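Local coordinates for protein N-(5'-phosphoribosyl)anthranilate isomerase (Thermococcus kodakarensis, PDB 5LHF) that catalyses the isomerisation of N-(5-phospho-beta-D-ribosyl)anthranilate to 1-(2-carboxyphenylamino)-1-deoxy-D-ribulose 5-phosphate, the third step of tryptophan biosynthesis from chorismate, at residues 103-108 and 123-128; 113-118 and 150-155; 135-140 and 159-164; 145-150 and 175-180. All coordinates share one frame; numbering follows the deposited sequence.

Interaction 1 of 4, residues 103-108 and 123-128; sequences KAFMVP and ELIGQY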
loop_
_atom_site.group_PDB
_atom_site.type_symbol
_atom_site.label_atom_id
_atom_site.label_comp_id
_atom_site.label_asym_id
_atom_site.label_seq_id
_atom_site.Cartn_x
_atom_site.Cartn_y
_atom_site.Cartn_z
ATOM N N LYS A 103 4.188 1.966 -6.106
ATOM C CA LYS A 103 5.301 1.055 -5.894
ATOM C C LYS A 103 5.587 0.956 -4.402
ATOM O O LYS A 103 5.720 1.979 -3.728
ATOM C CB LYS A 103 6.545 1.534 -6.642
ATOM C CG LYS A 103 7.791 0.713 -6.353
ATOM C CD LYS A 103 7.951 -0.483 -7.286
ATOM C CE LYS A 103 9.336 -1.101 -7.098
ATOM N NZ LYS A 103 9.444 -1.887 -5.843
ATOM N N ALA A 104 5.689 -0.267 -3.896
ATOM C CA ALA A 104 6.026 -0.512 -2.499
ATOM C C ALA A 104 7.522 -0.763 -2.338
ATOM O O ALA A 104 8.127 -1.506 -3.116
ATOM C CB ALA A 104 5.221 -1.698 -1.957
ATOM N N PHE A 105 8.118 -0.126 -1.327
ATOM C CA PHE A 105 9.532 -0.262 -0.999
ATOM C C PHE A 105 9.677 -0.742 0.436
ATOM O O PHE A 105 9.041 -0.195 1.342
ATOM C CB PHE A 105 10.282 1.071 -1.152
ATOM C CG PHE A 105 10.347 1.581 -2.559
ATOM C CD1 PHE A 105 11.392 1.218 -3.396
ATOM C CD2 PHE A 105 9.361 2.422 -3.049
ATOM C CE1 PHE A 105 11.450 1.689 -4.697
ATOM C CE2 PHE A 105 9.418 2.899 -4.347
ATOM C CZ PHE A 105 10.469 2.532 -5.172
ATOM N N MET A 106 10.527 -1.740 0.649
ATOM C CA MET A 106 10.894 -2.104 2.009
ATOM C C MET A 106 11.821 -1.040 2.587
ATOM O O MET A 106 12.647 -0.456 1.879
ATOM C CB MET A 106 11.572 -3.473 2.040
ATOM C CG MET A 106 10.657 -4.644 1.706
ATOM S SD MET A 106 11.530 -6.229 1.690
ATOM C CE MET A 106 12.735 -5.938 0.393
ATOM N N VAL A 107 11.666 -0.767 3.876
ATOM C CA VAL A 107 12.547 0.196 4.535
ATOM C C VAL A 107 13.825 -0.528 4.947
ATOM O O VAL A 107 13.783 -1.407 5.820
ATOM C CB VAL A 107 11.860 0.851 5.741
ATOM C CG1 VAL A 107 12.784 1.882 6.358
ATOM C CG2 VAL A 107 10.535 1.467 5.323
ATOM N N PRO A 108 14.971 -0.203 4.348
ATOM C CA PRO A 108 16.201 -0.938 4.660
ATOM C C PRO A 108 16.644 -0.725 6.099
ATOM O O PRO A 108 16.389 0.318 6.707
ATOM C CB PRO A 108 17.229 -0.353 3.680
ATOM C CG PRO A 108 16.430 0.376 2.639
ATOM C CD PRO A 108 15.183 0.835 3.326
ATOM N N GLU A 123 17.714 6.818 -3.420
ATOM C CA GLU A 123 18.289 6.547 -4.732
ATOM C C GLU A 123 17.521 5.448 -5.458
ATOM O O GLU A 123 17.391 5.499 -6.684
ATOM C CB GLU A 123 19.782 6.212 -4.627
ATOM C CG GLU A 123 20.151 4.996 -3.787
ATOM C CD GLU A 123 19.994 3.664 -4.525
ATOM O OE1 GLU A 123 20.089 3.643 -5.773
ATOM O OE2 GLU A 123 19.771 2.635 -3.847
ATOM N N LEU A 124 16.988 4.466 -4.726
ATOM C CA LEU A 124 16.154 3.452 -5.370
ATOM C C LEU A 124 14.842 4.058 -5.855
ATOM O O LEU A 124 14.392 3.771 -6.969
ATOM C CB LEU A 124 15.896 2.291 -4.407
ATOM C CG LEU A 124 15.062 1.125 -4.960
ATOM C CD1 LEU A 124 15.664 0.575 -6.266
ATOM C CD2 LEU A 124 14.887 0.018 -3.914
ATOM N N ILE A 125 14.234 4.924 -5.041
ATOM C CA ILE A 125 12.946 5.520 -5.388
ATOM C C ILE A 125 13.062 6.389 -6.637
ATOM O O ILE A 125 12.178 6.378 -7.504
ATOM C CB ILE A 125 12.404 6.307 -4.181
ATOM C CG1 ILE A 125 12.114 5.334 -3.035
ATOM C CG2 ILE A 125 11.175 7.114 -4.557
ATOM C CD1 ILE A 125 11.695 6.006 -1.724
ATOM N N GLY A 126 14.152 7.149 -6.753
ATOM C CA GLY A 126 14.345 8.000 -7.919
ATOM C C GLY A 126 14.371 7.257 -9.242
ATOM O O GLY A 126 14.138 7.869 -10.290
ATOM N N GLN A 127 14.634 5.949 -9.217
ATOM C CA GLN A 127 14.698 5.158 -10.444
ATOM C C GLN A 127 13.336 4.918 -11.082
ATOM O O GLN A 127 13.289 4.507 -12.250
ATOM C CB GLN A 127 15.367 3.814 -10.158
ATOM C CG GLN A 127 16.704 3.922 -9.439
ATOM C CD GLN A 127 17.377 2.570 -9.254
ATOM O OE1 GLN A 127 16.883 1.551 -9.734
ATOM N NE2 GLN A 127 18.506 2.556 -8.552
ATOM N N TYR A 128 12.240 5.158 -10.359
ATOM C CA TYR A 128 10.905 4.831 -10.833
ATOM C C TYR A 128 10.123 6.090 -11.179
ATOM O O TYR A 128 10.355 7.168 -10.620
ATOM C CB TYR A 128 10.132 4.014 -9.783
ATOM C CG TYR A 128 10.637 2.601 -9.630
ATOM C CD1 TYR A 128 10.028 1.549 -10.309
ATOM C CD2 TYR A 128 11.735 2.313 -8.830
ATOM C CE1 TYR A 128 10.492 0.250 -10.184
ATOM C CE2 TYR A 128 12.210 1.012 -8.703
ATOM C CZ TYR A 128 11.581 -0.015 -9.386
ATOM O OH TYR A 128 12.026 -1.310 -9.269
HETATM O O HOH W 1 12.602 -2.074 -6.374
#
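Phe105 carries its CG anti to the carbonyl carbon (chi1 -65°), and this sends the ring from strand 100-106 up against Leu124, Ile125 and Tyr128. Lys103 has CG anti to the backbone N (chi1 174°), and its chain then bends to pass over the ring of Tyr128. This is strand-to-helix packing within one beta-alpha-beta unit of the TIM barrel, formed by strand 100-106, helix 114-126 and strand 132-136. CG1 of Ile125 sits over the middle of the Phe105 ring, 3.8 Å from its centroid, in a CH-pi contact. Leu124 meets the same ring at its edge, with Phe105 CE1 3.7 Å from Leu124 CG. Phe105 also turns an edge toward the face of Tyr128 in an offset edge-to-face pair, the planes at 79°. An alanine in place of Phe105 is likely to open a gap between strand and helix and to strip Ile125 CG1 and the Tyr128 face of their aromatic partner. Lys103 lies over a face of the Tyr128 ring, with CE 3.4 Å from Tyr128 CZ. Its ammonium turns back to Ala104 O and also bonds Ser83 O, while Tyr128 OH bonds Met85 O. One water joins the two polar ends: it donates to Tyr128 OH at 3.0 Å and accepts a weak bond from Lys103 NZ at 3.2 Å.

Interaction 2 of 4, residues 113-118 and 150-155; sequences DPAEDA and SAIIAK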
loop_
_atom_site.group_PDB
_atom_site.type_symbol
_atom_site.label_atom_id
_atom_site.label_comp_id
_atom_site.label_asym_id
_atom_site.label_seq_id
_atom_site.Cartn_x
_atom_site.Cartn_y
_atom_site.Cartn_z
ATOM N N ASP A 113 22.441 4.321 11.662
ATOM C CA ASP A 113 22.032 5.694 11.400
ATOM C C ASP A 113 20.893 5.697 10.389
ATOM O O ASP A 113 21.093 5.251 9.253
ATOM C CB ASP A 113 23.207 6.498 10.872
ATOM C CG ASP A 113 22.836 7.928 10.496
ATOM O OD1 ASP A 113 21.733 8.403 10.854
ATOM O OD2 ASP A 113 23.681 8.592 9.854
ATOM N N PRO A 114 19.698 6.181 10.746
ATOM C CA PRO A 114 18.598 6.193 9.763
ATOM C C PRO A 114 18.891 7.056 8.547
ATOM O O PRO A 114 18.356 6.789 7.462
ATOM C CB PRO A 114 17.406 6.730 10.569
ATOM C CG PRO A 114 17.789 6.570 12.013
ATOM C CD PRO A 114 19.278 6.695 12.061
ATOM N N ALA A 115 19.752 8.070 8.688
ATOM C CA ALA A 115 20.063 8.946 7.563
ATOM C C ALA A 115 20.750 8.195 6.429
ATOM O O ALA A 115 20.598 8.566 5.258
ATOM C CB ALA A 115 20.936 10.108 8.034
ATOM N N GLU A 116 21.514 7.149 6.745
ATOM C CA GLU A 116 22.201 6.414 5.690
ATOM C C GLU A 116 21.265 5.436 4.997
ATOM O O GLU A 116 21.308 5.296 3.770
ATOM C CB GLU A 116 23.418 5.692 6.260
ATOM C CG GLU A 116 24.351 6.623 7.010
ATOM C CD GLU A 116 25.697 6.001 7.284
ATOM O OE1 GLU A 116 26.661 6.764 7.528
ATOM O OE2 GLU A 116 25.792 4.756 7.252
ATOM N N ASP A 117 20.416 4.754 5.768
ATOM C CA ASP A 117 19.356 3.961 5.160
ATOM C C ASP A 117 18.431 4.841 4.326
ATOM O O ASP A 117 17.987 4.437 3.242
ATOM C CB ASP A 117 18.580 3.210 6.244
ATOM C CG ASP A 117 19.279 1.927 6.674
ATOM O OD1 ASP A 117 19.860 1.244 5.802
ATOM O OD2 ASP A 117 19.250 1.602 7.879
ATOM N N ALA A 118 18.160 6.062 4.798
ATOM C CA ALA A 118 17.336 6.991 4.029
ATOM C C ALA A 118 17.991 7.355 2.698
ATOM O O ALA A 118 17.310 7.421 1.667
ATOM C CB ALA A 118 17.043 8.250 4.850
ATOM N N SER A 150 11.681 6.760 7.269
ATOM C CA SER A 150 10.521 7.173 6.491
ATOM C C SER A 150 10.271 8.665 6.633
ATOM O O SER A 150 9.854 9.328 5.671
ATOM C CB SER A 150 9.292 6.372 6.925
ATOM O OG SER A 150 9.525 4.981 6.754
ATOM N N ALA A 151 10.519 9.213 7.829
ATOM C CA ALA A 151 10.306 10.640 8.031
ATOM C C ALA A 151 11.195 11.469 7.113
ATOM O O ALA A 151 10.769 12.520 6.618
ATOM C CB ALA A 151 10.548 11.007 9.497
ATOM N N ILE A 152 12.414 11.004 6.844
ATOM C CA ILE A 152 13.279 11.718 5.910
ATOM C C ILE A 152 12.740 11.609 4.485
ATOM O O ILE A 152 12.718 12.595 3.738
ATOM C CB ILE A 152 14.725 11.200 6.019
ATOM C CG1 ILE A 152 15.294 11.513 7.410
ATOM C CG2 ILE A 152 15.591 11.820 4.935
ATOM C CD1 ILE A 152 16.646 10.847 7.706
ATOM N N ILE A 153 12.287 10.413 4.091
ATOM C CA ILE A 153 11.739 10.219 2.752
ATOM C C ILE A 153 10.501 11.081 2.544
ATOM O O ILE A 153 10.272 11.606 1.445
ATOM C CB ILE A 153 11.418 8.733 2.513
ATOM C CG1 ILE A 153 12.599 7.830 2.899
ATOM C CG2 ILE A 153 10.992 8.517 1.066
ATOM C CD1 ILE A 153 13.824 8.027 2.067
ATOM N N ALA A 154 9.672 11.228 3.586
ATOM C CA ALA A 154 8.391 11.910 3.449
ATOM C C ALA A 154 8.549 13.395 3.165
ATOM O O ALA A 154 7.585 14.030 2.729
ATOM C CB ALA A 154 7.539 11.719 4.715
ATOM N N LYS A 155 9.734 13.964 3.411
ATOM C CA LYS A 155 9.961 15.366 3.079
ATOM C C LYS A 155 10.143 15.572 1.579
ATOM O O LYS A 155 9.854 16.664 1.072
ATOM C CB LYS A 155 11.177 15.899 3.844
ATOM C CG LYS A 155 10.969 15.914 5.351
ATOM C CD LYS A 155 12.231 16.319 6.084
ATOM C CE LYS A 155 12.139 15.977 7.557
ATOM N NZ LYS A 155 13.303 16.506 8.315
#
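Ala118 and Ile152 meet in an apolar helix-to-helix contact on the outer layer of the barrel, where helices 114-126 and 143-156 lie side by side. The short axes approach to 9.2 Å and cross at -48°, running broadly in the same direction. The small side chain of Ala118 faces Ile152, and the two CA atoms are 6.5 Å apart. Ala118 CB touches both arms of the isoleucine, with Ile152 CG2 at 3.9 Å and CD1 at the same distance. In Ile152, CG1 anti to the carbonyl carbon (chi1 -64°) and an extended chi2 together carry CD1 toward the first turn of the other helix. There CD1 packs against the backbone of Ala115, 3.9 Å from its CA. Ile153 starts off to the flank of the contact, yet its CD1 swings in to 3.6 Å from Ala118 O. The contact is purely van der Waals, and it is modest in size, burying 171 Å² in all. The helix start beside it is capped by Asp113 at the N-cap position, whose OD1 accepts from Ala115 N at 3.0 Å. That donor comes from above the carboxylate plane. Further inward, Ile153 also packs on Leu121, Leu122 and Ile125 of helix 114-126 and on Leu135 of strand 132-136, and Pro114 rests on His145, Arg148 and Val149 of helix 143-156.

Interaction 3 of 4, residues 135-140 and 159-164; sequences LDTGVG and IVLAGG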
loop_
_atom_site.group_PDB
_atom_site.type_symbol
_atom_site.label_atom_id
_atom_site.label_comp_id
_atom_site.label_asym_id
_atom_site.label_seq_id
_atom_site.Cartn_x
_atom_site.Cartn_y
_atom_site.Cartn_z
ATOM N N LEU A 135 5.818 3.076 1.527
ATOM C CA LEU A 135 6.933 2.636 2.360
ATOM C C LEU A 135 6.409 1.583 3.331
ATOM O O LEU A 135 5.592 1.885 4.209
ATOM C CB LEU A 135 7.577 3.812 3.106
ATOM C CG LEU A 135 8.249 4.906 2.266
ATOM C CD1 LEU A 135 8.994 5.933 3.136
ATOM C CD2 LEU A 135 9.188 4.294 1.246
ATOM N N ASP A 136 6.888 0.355 3.184
ATOM C CA ASP A 136 6.425 -0.776 3.986
ATOM C C ASP A 136 7.375 -0.975 5.168
ATOM O O ASP A 136 8.474 -1.509 5.006
ATOM C CB ASP A 136 6.346 -2.022 3.111
ATOM C CG ASP A 136 5.646 -3.170 3.798
ATOM O OD1 ASP A 136 5.931 -4.323 3.436
ATOM O OD2 ASP A 136 4.819 -2.927 4.705
ATOM N N THR A 137 6.940 -0.576 6.362
ATOM C CA THR A 137 7.765 -0.628 7.564
ATOM C C THR A 137 7.694 -2.002 8.235
ATOM O O THR A 137 6.712 -2.734 8.102
ATOM C CB THR A 137 7.333 0.449 8.557
ATOM O OG1 THR A 137 5.989 0.196 8.979
ATOM C CG2 THR A 137 7.398 1.821 7.913
ATOM N N GLY A 138 8.747 -2.333 8.988
ATOM C CA GLY A 138 8.906 -3.646 9.586
ATOM C C GLY A 138 8.468 -3.716 11.039
ATOM O O GLY A 138 7.782 -2.828 11.557
ATOM N N VAL A 139 8.896 -4.788 11.718
ATOM C CA VAL A 139 8.415 -5.092 13.067
ATOM C C VAL A 139 9.545 -5.068 14.090
ATOM O O VAL A 139 10.682 -4.713 13.772
ATOM C CB VAL A 139 7.694 -6.452 13.093
ATOM C CG1 VAL A 139 6.490 -6.412 12.174
ATOM C CG2 VAL A 139 8.661 -7.593 12.696
ATOM N N GLY A 140 9.231 -5.431 15.338
ATOM C CA GLY A 140 10.278 -5.525 16.338
ATOM C C GLY A 140 10.881 -4.170 16.685
ATOM O O GLY A 140 10.328 -3.102 16.388
ATOM N N ILE A 159 4.585 10.330 0.494
ATOM C CA ILE A 159 4.612 8.872 0.563
ATOM C C ILE A 159 3.374 8.355 1.294
ATOM O O ILE A 159 2.708 9.075 2.044
ATOM C CB ILE A 159 5.908 8.375 1.232
ATOM C CG1 ILE A 159 5.979 8.831 2.692
ATOM C CG2 ILE A 159 7.145 8.849 0.445
ATOM C CD1 ILE A 159 5.823 7.720 3.698
ATOM N N VAL A 160 3.061 7.084 1.054
ATOM C CA VAL A 160 2.031 6.356 1.785
ATOM C C VAL A 160 2.742 5.449 2.780
ATOM O O VAL A 160 3.533 4.583 2.383
ATOM C CB VAL A 160 1.139 5.530 0.840
ATOM C CG1 VAL A 160 0.091 4.741 1.635
ATOM C CG2 VAL A 160 0.462 6.421 -0.197
ATOM N N LEU A 161 2.484 5.649 4.069
ATOM C CA LEU A 161 3.111 4.853 5.120
ATOM C C LEU A 161 2.297 3.592 5.374
ATOM O O LEU A 161 1.072 3.662 5.532
ATOM C CB LEU A 161 3.221 5.661 6.412
ATOM C CG LEU A 161 3.956 5.000 7.587
ATOM C CD1 LEU A 161 5.431 4.773 7.286
ATOM C CD2 LEU A 161 3.768 5.859 8.867
ATOM N N ALA A 162 2.977 2.443 5.429
ATOM C CA ALA A 162 2.299 1.160 5.598
ATOM C C ALA A 162 3.105 0.273 6.533
ATOM O O ALA A 162 4.262 0.558 6.861
ATOM C CB ALA A 162 2.096 0.444 4.254
ATOM N N GLY A 163 2.485 -0.834 6.936
ATOM C CA GLY A 163 3.168 -1.829 7.738
ATOM C C GLY A 163 2.777 -1.822 9.201
ATOM O O GLY A 163 3.236 -0.976 9.971
ATOM N N GLY A 164 1.921 -2.768 9.588
ATOM C CA GLY A 164 1.561 -2.963 10.981
ATOM C C GLY A 164 0.832 -1.819 11.650
ATOM O O GLY A 164 0.869 -1.720 12.874
#
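Leu135 and Leu161 pair in parallel, as do Asp136 and Ala162, joining strands 132-136 and 160-162 side by side in the TIM barrel. Three backbone bonds form the ladder. Leu135 N donates to Val160 O at 2.9 Å, Ala162 N to Leu135 O at 2.9 Å, and Thr137 N to Ala162 O at 3.0 Å. Ala162 O takes a second donor, Thr137 OG1, at 2.8 Å. The hydroxyl is placed there by chi1 of 63°, which sets OG1 between the backbone N and the carbonyl carbon. One carbonyl is thus gripped by both the amide and the side chain of the same threonine. Thr137 N sits above the plane of the Ala162 carbonyl, while OG1 is tilted 19° from it. Gly163 O bonds Arg143 NH2, and Asp146 OD2 takes the amide of Gly138. On the face of Leu135 and Leu161 the contacts are apolar. Leu135 CD1 meets Ile159 CD1 at 3.7 Å, and Thr137 CG2 meets Leu161 CD1 at 3.6 Å. On the face of Asp136 and Ala162, Asp136 OD2 lies 3.6 Å from Gly163 CA. A CB on Gly163 would clash with Thr137 O, and the backbone angles of Gly163 by themselves call for glycine. Thr137 thus carries the pairing one residue past strand 132-136, its two bonds to Ala162 O tying the following loop to the neighbouring strand.

Interaction 4 of 4, residues 145-150 and 175-180; sequences HDYRVS and RWVKPA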
loop_
_atom_site.group_PDB
_atom_site.type_symbol
_atom_site.label_atom_id
_atom_site.label_comp_id
_atom_site.label_asym_id
_atom_site.label_seq_id
_atom_site.Cartn_x
_atom_site.Cartn_y
_atom_site.Cartn_z
ATOM N N HIS A 145 13.477 2.725 14.121
ATOM C CA HIS A 145 14.435 3.081 13.081
ATOM C C HIS A 145 13.745 3.264 11.737
ATOM O O HIS A 145 14.101 4.160 10.960
ATOM C CB HIS A 145 15.505 1.994 12.991
ATOM C CG HIS A 145 16.281 2.001 11.710
ATOM N ND1 HIS A 145 15.811 1.425 10.548
ATOM C CD2 HIS A 145 17.509 2.490 11.416
ATOM C CE1 HIS A 145 16.708 1.576 9.591
ATOM N NE2 HIS A 145 17.748 2.219 10.092
ATOM N N ASP A 146 12.770 2.408 11.432
ATOM C CA ASP A 146 12.072 2.512 10.155
ATOM C C ASP A 146 11.289 3.816 10.057
ATOM O O ASP A 146 11.253 4.440 8.992
ATOM C CB ASP A 146 11.154 1.308 9.955
ATOM C CG ASP A 146 11.921 -0.003 9.836
ATOM O OD1 ASP A 146 13.168 0.026 9.852
ATOM O OD2 ASP A 146 11.265 -1.060 9.714
ATOM N N TYR A 147 10.662 4.247 11.156
ATOM C CA TYR A 147 9.981 5.543 11.153
ATOM C C TYR A 147 10.960 6.692 10.906
ATOM O O TYR A 147 10.639 7.652 10.197
ATOM C CB TYR A 147 9.251 5.771 12.478
ATOM C CG TYR A 147 7.988 4.960 12.715
ATOM C CD1 TYR A 147 7.390 4.211 11.708
ATOM C CD2 TYR A 147 7.395 4.948 13.973
ATOM C CE1 TYR A 147 6.226 3.472 11.959
ATOM C CE2 TYR A 147 6.240 4.219 14.227
ATOM C CZ TYR A 147 5.665 3.488 13.231
ATOM O OH TYR A 147 4.519 2.779 13.520
ATOM N N ARG A 148 12.153 6.626 11.502
ATOM C CA ARG A 148 13.121 7.704 11.300
ATOM C C ARG A 148 13.557 7.795 9.846
ATOM O O ARG A 148 13.737 8.897 9.312
ATOM C CB ARG A 148 14.341 7.498 12.195
ATOM C CG ARG A 148 14.057 7.655 13.652
ATOM C CD ARG A 148 15.178 7.059 14.465
ATOM N NE ARG A 148 14.739 6.650 15.791
ATOM C CZ ARG A 148 14.541 7.482 16.804
ATOM N NH1 ARG A 148 14.735 8.780 16.649
ATOM N NH2 ARG A 148 14.147 7.014 17.970
ATOM N N VAL A 149 13.755 6.646 9.197
ATOM C CA VAL A 149 14.061 6.643 7.770
ATOM C C VAL A 149 12.900 7.233 6.985
ATOM O O VAL A 149 13.084 8.111 6.130
ATOM C CB VAL A 149 14.385 5.215 7.296
ATOM C CG1 VAL A 149 14.544 5.179 5.774
ATOM C CG2 VAL A 149 15.636 4.685 7.996
ATOM N N SER A 150 11.681 6.760 7.269
ATOM C CA SER A 150 10.521 7.173 6.491
ATOM C C SER A 150 10.271 8.665 6.633
ATOM O O SER A 150 9.854 9.328 5.671
ATOM C CB SER A 150 9.292 6.372 6.925
ATOM O OG SER A 150 9.525 4.981 6.754
ATOM N N ARG A 175 2.318 11.369 13.384
ATOM C CA ARG A 175 3.009 12.597 13.753
ATOM C C ARG A 175 4.522 12.422 13.815
ATOM O O ARG A 175 5.246 13.429 13.822
ATOM C CB ARG A 175 2.430 13.155 15.056
ATOM C CG ARG A 175 1.025 13.759 14.847
ATOM C CD ARG A 175 0.348 14.190 16.151
ATOM N NE ARG A 175 -0.133 13.051 16.929
ATOM C CZ ARG A 175 0.551 12.465 17.910
ATOM N NH1 ARG A 175 1.753 12.904 18.243
ATOM N NH2 ARG A 175 0.035 11.435 18.553
ATOM N N TRP A 176 5.016 11.180 13.786
ATOM C CA TRP A 176 6.449 10.923 13.666
ATOM C C TRP A 176 6.913 11.025 12.216
ATOM O O TRP A 176 7.899 11.707 11.915
ATOM C CB TRP A 176 6.772 9.543 14.240
ATOM C CG TRP A 176 8.220 9.201 14.382
ATOM C CD1 TRP A 176 9.272 9.668 13.636
ATOM C CD2 TRP A 176 8.785 8.307 15.349
ATOM N NE1 TRP A 176 10.452 9.117 14.080
ATOM C CE2 TRP A 176 10.180 8.279 15.131
ATOM C CE3 TRP A 176 8.244 7.526 16.377
ATOM C CZ2 TRP A 176 11.040 7.494 15.902
ATOM C CZ3 TRP A 176 9.098 6.749 17.143
ATOM C CH2 TRP A 176 10.481 6.742 16.903
ATOM N N VAL A 177 6.201 10.372 11.301
ATOM C CA VAL A 177 6.645 10.315 9.906
ATOM C C VAL A 177 6.063 11.454 9.070
ATOM O O VAL A 177 6.690 11.885 8.098
ATOM C CB VAL A 177 6.274 8.946 9.316
ATOM C CG1 VAL A 177 6.607 8.858 7.816
ATOM C CG2 VAL A 177 6.975 7.840 10.094
ATOM N N LYS A 178 4.884 11.950 9.443
ATOM C CA LYS A 178 4.139 12.941 8.671
ATOM C C LYS A 178 3.994 12.544 7.198
ATOM O O LYS A 178 4.407 13.288 6.304
ATOM C CB LYS A 178 4.766 14.323 8.804
ATOM C CG LYS A 178 4.770 14.853 10.230
ATOM C CD LYS A 178 5.345 16.252 10.287
ATOM C CE LYS A 178 5.103 16.879 11.645
ATOM N NZ LYS A 178 5.741 16.081 12.729
ATOM N N PRO A 179 3.388 11.397 6.917
ATOM C CA PRO A 179 3.189 10.968 5.533
ATOM C C PRO A 179 1.995 11.676 4.910
ATOM O O PRO A 179 1.157 12.269 5.597
ATOM C CB PRO A 179 2.918 9.466 5.679
ATOM C CG PRO A 179 2.152 9.391 6.967
ATOM C CD PRO A 179 2.756 10.474 7.877
ATOM N N ALA A 180 1.931 11.598 3.580
ATOM C CA ALA A 180 0.754 12.067 2.859
ATOM C C ALA A 180 -0.386 11.063 2.902
ATOM O O ALA A 180 -1.545 11.444 2.701
ATOM C CB ALA A 180 1.103 12.384 1.406
#
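An edge-to-face aromatic pair, Tyr147 and Trp176, packs two neighbouring outer helices of the barrel, 143-156 and 170-177. Trp176 has CG anti to the backbone N (chi1 -171°), which lays its indole against Tyr147 and Arg148. Tyr147 CB stands almost straight above the five-membered ring, 3.8 Å from its centroid, in a CH-pi contact. The phenol continues over the same indole: the edge of the Tyr147 ring points at the face of the six-membered ring of Trp176, the planes at 68°, and Tyr147 CD2 comes to 3.6 Å from Trp176 CE3. Arg148 reaches the indole from its edge. Trp176 CZ2 lies over the middle of the guanidinium face, 3.6 Å from Arg148 CZ, and the two flat groups stand 78° apart. The indole therefore offers its rim to the arginine rather than stacking on it. Replacing Trp176 by alanine would probably leave Tyr147 without the surface its ring edge rests on and set the Arg148 guanidinium free to turn. Val177 adds to the packing, with CG2 3.9 Å from Tyr147 CB and CG1 3.8 Å from Ser150 CB. Within helix 143-156, Asp146 O accepts from both Ser150 N and Ser150 OG, which come from opposite faces of its carbonyl plane. Val177 and Ser150 also touch Leu161 of strand 160-162, joining the helix pair to the sheet. Such lateral packing of successive helices around a closed parallel sheet is characteristic of the TIM barrel, the fold of the TrpF family.

Overall arrangement
The four contacts cluster around three neighbouring strands of the eight-stranded barrel, 100-106, 132-136 and 160-162, with centres 8 to 15 Å apart. Interactions 1 and 3 reach the sheet itself. Interactions 2 and 4 join the surrounding helices, and both use helix 143-156 and share Ser150. Helix 114-126 serves interactions 1 and 2. Along the chain, interaction 1 closes before interactions 3 and 4 open. Interactions 2, 3 and 4 alternate their segments, and interaction 2 also alternates with interaction 1. The sets touch as well: Phe105 O and Asp136 N form a probable hydrogen bond, and Val107 packs on Val149. Together they join successive beta-alpha units of the barrel, helix to strand and helix to helix.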